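Long-range contact in putative exported protein (Bordetella pertussis Tohama I, PDB 2PFY), which binds pyroglutamic acid as an extracytoplasmic solute receptor, probably delivering it to a tripartite ATP-independent periplasmic (TRAP) transporter: residues Gln123-Ala135 with Leu265-Gly277. Numbering follows the deposited sequence.
Sequences QGIYTKKPVAALA and LPPQLAKELQAIG. With PCA (pyroglutamic acid), chain E.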
loop_
_atom_site.group_PDB
_atom_site.type_symbol
_atom_site.label_atom_id
_atom_site.label_comp_id
_atom_site.label_asym_id
_atom_site.label_seq_id
_atom_site.Cartn_x
_atom_site.Cartn_y
_atom_site.Cartn_z
ATOM N N GLN A 123 7.915 -1.742 5.501
ATOM C CA GLN A 123 8.114 -0.297 5.655
ATOM C C GLN A 123 9.307 -0.010 6.570
ATOM O O GLN A 123 9.337 -0.467 7.711
ATOM C CB GLN A 123 6.859 0.363 6.246
ATOM C CG GLN A 123 5.554 0.052 5.467
ATOM C CD GLN A 123 5.549 0.696 4.083
ATOM O OE1 GLN A 123 5.799 0.047 3.059
ATOM N NE2 GLN A 123 5.311 1.968 4.057
ATOM N N GLY A 124 10.271 0.748 6.065
ATOM C CA GLY A 124 11.414 1.246 6.885
ATOM C C GLY A 124 11.234 2.726 7.211
ATOM O O GLY A 124 10.207 3.348 6.857
ATOM N N ILE A 125 12.223 3.284 7.898
ATOM C CA ILE A 125 12.212 4.687 8.326
ATOM C C ILE A 125 13.343 5.421 7.634
ATOM O O ILE A 125 14.453 4.919 7.601
ATOM C CB ILE A 125 12.360 4.791 9.881
ATOM C CG1 ILE A 125 11.117 4.176 10.529
ATOM C CG2 ILE A 125 12.535 6.295 10.335
ATOM C CD1 ILE A 125 11.216 3.820 12.026
ATOM N N TYR A 126 13.039 6.582 7.043
ATOM C CA TYR A 126 14.048 7.398 6.372
ATOM C C TYR A 126 14.217 8.692 7.137
ATOM O O TYR A 126 13.233 9.345 7.475
ATOM C CB TYR A 126 13.625 7.790 4.946
ATOM C CG TYR A 126 13.466 6.654 3.944
ATOM C CD1 TYR A 126 14.379 6.499 2.899
ATOM C CD2 TYR A 126 12.378 5.778 4.010
ATOM C CE1 TYR A 126 14.217 5.502 1.917
ATOM C CE2 TYR A 126 12.216 4.740 3.052
ATOM C CZ TYR A 126 13.137 4.620 2.008
ATOM O OH TYR A 126 12.978 3.617 1.068
ATOM N N THR A 127 15.454 9.092 7.370
ATOM C CA THR A 127 15.701 10.283 8.192
ATOM C C THR A 127 16.881 11.070 7.635
ATOM O O THR A 127 17.636 10.562 6.781
ATOM C CB THR A 127 16.022 9.904 9.684
ATOM O OG1 THR A 127 17.268 9.205 9.741
ATOM C CG2 THR A 127 14.948 9.009 10.266
ATOM N N LYS A 128 17.035 12.305 8.121
ATOM C CA LYS A 128 18.148 13.155 7.710
ATOM C C LYS A 128 19.292 13.119 8.710
ATOM O O LYS A 128 20.377 13.595 8.384
ATOM C CB LYS A 128 17.705 14.596 7.483
ATOM C CG LYS A 128 16.659 14.733 6.402
ATOM C CD LYS A 128 15.901 16.013 6.564
ATOM C CE LYS A 128 16.360 17.021 5.578
ATOM N NZ LYS A 128 15.493 18.217 5.747
ATOM N N LYS A 129 19.033 12.536 9.891
ATOM C CA LYS A 129 20.014 12.425 10.986
ATOM C C LYS A 129 19.914 11.037 11.576
ATOM O O LYS A 129 18.884 10.408 11.446
ATOM C CB LYS A 129 19.710 13.445 12.108
ATOM C CG LYS A 129 20.073 14.871 11.759
ATOM C CD LYS A 129 20.631 15.643 12.988
ATOM C CE LYS A 129 22.105 15.248 13.278
ATOM N NZ LYS A 129 22.728 16.134 14.286
ATOM N N PRO A 130 20.967 10.561 12.255
ATOM C CA PRO A 130 20.831 9.270 12.911
ATOM C C PRO A 130 19.664 9.222 13.913
ATOM O O PRO A 130 19.387 10.202 14.605
ATOM C CB PRO A 130 22.166 9.107 13.653
ATOM C CG PRO A 130 23.149 9.919 12.890
ATOM C CD PRO A 130 22.317 11.141 12.452
ATOM N N VAL A 131 19.012 8.076 13.988
ATOM C CA VAL A 131 17.936 7.838 14.936
ATOM C C VAL A 131 18.169 6.485 15.612
ATOM O O VAL A 131 18.458 5.500 14.940
ATOM C CB VAL A 131 16.543 7.878 14.237
ATOM C CG1 VAL A 131 15.433 7.411 15.184
ATOM C CG2 VAL A 131 16.237 9.289 13.721
ATOM N N ALA A 132 18.052 6.442 16.948
ATOM C CA ALA A 132 18.215 5.207 17.717
ATOM C C ALA A 132 17.035 4.902 18.675
ATOM O O ALA A 132 16.970 3.824 19.248
ATOM C CB ALA A 132 19.558 5.223 18.504
ATOM N N ALA A 133 16.132 5.866 18.849
ATOM C CA ALA A 133 14.953 5.735 19.718
ATOM C C ALA A 133 13.908 6.783 19.326
ATOM O O ALA A 133 14.242 7.751 18.679
ATOM C CB ALA A 133 15.360 5.920 21.211
ATOM N N LEU A 134 12.654 6.594 19.743
ATOM C CA LEU A 134 11.573 7.567 19.444
ATOM C C LEU A 134 11.875 9.017 19.799
ATOM O O LEU A 134 11.466 9.940 19.073
ATOM C CB LEU A 134 10.228 7.128 20.035
ATOM C CG LEU A 134 9.539 5.953 19.320
ATOM C CD1 LEU A 134 8.243 5.561 20.012
ATOM C CD2 LEU A 134 9.311 6.233 17.814
ATOM N N ALA A 135 12.640 9.224 20.884
ATOM C CA ALA A 135 13.047 10.559 21.320
ATOM C C ALA A 135 13.686 11.384 20.202
ATOM O O ALA A 135 13.529 12.604 20.155
ATOM C CB ALA A 135 14.012 10.474 22.556
ATOM N N LEU A 265 17.173 -2.248 12.251
ATOM C CA LEU A 265 16.339 -1.504 13.157
ATOM C C LEU A 265 17.063 -1.462 14.526
ATOM O O LEU A 265 17.425 -2.517 15.064
ATOM C CB LEU A 265 14.976 -2.213 13.280
ATOM C CG LEU A 265 13.943 -1.536 14.194
ATOM C CD1 LEU A 265 13.679 -0.114 13.716
ATOM C CD2 LEU A 265 12.658 -2.325 14.280
ATOM N N PRO A 266 17.292 -0.252 15.069
ATOM C CA PRO A 266 17.940 -0.147 16.404
ATOM C C PRO A 266 17.067 -0.736 17.544
ATOM O O PRO A 266 15.831 -0.667 17.475
ATOM C CB PRO A 266 18.121 1.367 16.589
ATOM C CG PRO A 266 17.982 1.975 15.249
ATOM C CD PRO A 266 17.018 1.080 14.491
ATOM N N PRO A 267 17.702 -1.335 18.583
ATOM C CA PRO A 267 16.902 -2.094 19.561
ATOM C C PRO A 267 15.919 -1.286 20.396
ATOM O O PRO A 267 14.847 -1.791 20.702
ATOM C CB PRO A 267 17.949 -2.769 20.439
ATOM C CG PRO A 267 19.174 -1.864 20.328
ATOM C CD PRO A 267 19.147 -1.384 18.892
ATOM N N GLN A 268 16.255 -0.047 20.754
ATOM C CA GLN A 268 15.294 0.776 21.490
ATOM C C GLN A 268 14.110 1.132 20.584
ATOM O O GLN A 268 12.966 0.977 20.974
ATOM C CB GLN A 268 15.965 2.036 22.041
ATOM C CG GLN A 268 15.032 2.931 22.873
ATOM C CD GLN A 268 14.640 2.324 24.207
ATOM O OE1 GLN A 268 15.271 1.387 24.695
ATOM N NE2 GLN A 268 13.598 2.870 24.805
ATOM N N LEU A 269 14.389 1.580 19.360
ATOM C CA LEU A 269 13.318 1.800 18.389
ATOM C C LEU A 269 12.496 0.504 18.211
ATOM O O LEU A 269 11.266 0.542 18.223
ATOM C CB LEU A 269 13.882 2.321 17.050
ATOM C CG LEU A 269 12.850 2.991 16.129
ATOM C CD1 LEU A 269 12.214 4.234 16.779
ATOM C CD2 LEU A 269 13.470 3.343 14.778
ATOM N N ALA A 270 13.164 -0.639 18.099
ATOM C CA ALA A 270 12.433 -1.912 17.925
ATOM C C ALA A 270 11.458 -2.078 19.081
ATOM O O ALA A 270 10.268 -2.303 18.860
ATOM C CB ALA A 270 13.382 -3.124 17.842
ATOM N N LYS A 271 11.967 -1.923 20.309
ATOM C CA LYS A 271 11.124 -2.022 21.507
ATOM C C LYS A 271 9.932 -1.063 21.470
ATOM O O LYS A 271 8.813 -1.456 21.748
ATOM C CB LYS A 271 11.964 -1.770 22.786
ATOM C CG LYS A 271 12.268 -3.012 23.582
ATOM C CD LYS A 271 13.197 -2.701 24.789
ATOM C CE LYS A 271 12.443 -2.425 26.105
ATOM N NZ LYS A 271 11.811 -1.077 26.165
ATOM N N GLU A 272 10.180 0.191 21.121
ATOM C CA GLU A 272 9.156 1.235 21.206
ATOM C C GLU A 272 8.085 1.081 20.125
ATOM O O GLU A 272 6.892 1.304 20.381
ATOM C CB GLU A 272 9.800 2.627 21.164
ATOM C CG GLU A 272 10.652 2.988 22.436
ATOM C CD GLU A 272 11.568 4.207 22.233
ATOM O OE1 GLU A 272 11.971 4.501 21.067
ATOM O OE2 GLU A 272 11.907 4.871 23.250
ATOM N N LEU A 273 8.502 0.693 18.915
ATOM C CA LEU A 273 7.546 0.446 17.819
ATOM C C LEU A 273 6.682 -0.782 18.089
ATOM O O LEU A 273 5.504 -0.797 17.732
ATOM C CB LEU A 273 8.274 0.311 16.479
ATOM C CG LEU A 273 8.953 1.574 15.921
ATOM C CD1 LEU A 273 9.699 1.274 14.583
ATOM C CD2 LEU A 273 7.958 2.709 15.729
ATOM N N GLN A 274 7.275 -1.806 18.708
ATOM C CA GLN A 274 6.534 -2.989 19.167
ATOM C C GLN A 274 5.453 -2.604 20.188
ATOM O O GLN A 274 4.326 -3.101 20.128
ATOM C CB GLN A 274 7.482 -4.062 19.736
ATOM C CG GLN A 274 8.275 -4.836 18.633
ATOM C CD GLN A 274 9.548 -5.549 19.128
ATOM O OE1 GLN A 274 9.821 -5.618 20.333
ATOM N NE2 GLN A 274 10.333 -6.078 18.185
ATOM N N ALA A 275 5.798 -1.716 21.114
ATOM C CA ALA A 275 4.816 -1.204 22.086
ATOM C C ALA A 275 3.726 -0.383 21.381
ATOM O O ALA A 275 2.536 -0.528 21.714
ATOM C CB ALA A 275 5.491 -0.396 23.206
ATOM N N ILE A 276 4.128 0.431 20.389
ATOM C CA ILE A 276 3.164 1.160 19.559
ATOM C C ILE A 276 2.204 0.210 18.815
ATOM O O ILE A 276 1.015 0.503 18.710
ATOM C CB ILE A 276 3.843 2.184 18.606
ATOM C CG1 ILE A 276 4.317 3.406 19.407
ATOM C CG2 ILE A 276 2.897 2.627 17.471
ATOM C CD1 ILE A 276 5.124 4.366 18.617
ATOM N N GLY A 277 2.740 -0.917 18.322
ATOM C CA GLY A 277 1.976 -1.964 17.664
ATOM C C GLY A 277 0.955 -2.633 18.566
ATOM O O GLY A 277 -0.182 -2.893 18.140
HETATM N N PCA E . 4.851 3.306 -0.566
HETATM C CA PCA E . 3.536 3.981 -0.462
HETATM C CB PCA E . 2.681 3.267 0.555
HETATM C CG PCA E . 3.537 2.179 1.132
HETATM C CD PCA E . 4.825 2.247 0.381
HETATM O OE PCA E . 5.746 1.450 0.522
HETATM C C PCA E . 3.721 5.432 -0.063
HETATM O O PCA E . 2.825 6.282 -0.136
HETATM O OXT PCA E . 4.813 5.777 0.351
HETATM O O HOH W 1 18.549 2.076 20.001
HETATM O O HOH W 2 12.719 7.195 23.039
#
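The carboxylate of Glu272 takes Leu134 N near its plane and Gln268 NE2 over one face. In this DctP-family receptor, with its periplasmic binding protein fold, the contact lays the first turns of helix 267-287 against strand 124-127 and the loop that follows it. On the syn side of OE1, 20° out of the plane, the backbone N of Leu134 donates an almost straight bond, with N to OE1 at 2.6 Å. Gln268, one turn earlier, meets the other oxygen from above the plane: its NE2 donates to Glu272 OE2 at 3.0 Å, OE2 lying close to the amide plane. A water adds a third hold, bridging OE2 to the N of Ala135.

Beyond the carboxylate, aliphatic groups fill the contact. Leu134 slides past Glu272 in the opposite direction, and its CD1 then meets Ile276 CD1 tip to tip at 3.6 Å. Leu269 crosses Leu134 at about a right angle. CG1 anti to the carbonyl carbon (chi1 -66°) and an extended chi2 carry Ile125 CD1 tip to tip against Leu269 CD2 (3.6 Å) and Leu273 CD1. Two residues earlier, Gln123 lines the pyroglutamate pocket. At the helix start, where Pro266 is the N-cap, the contact turns polar again: Ala132 O takes a weak bond from Leu269 N at 3.4 Å, and a water links this oxygen to Gln268 N.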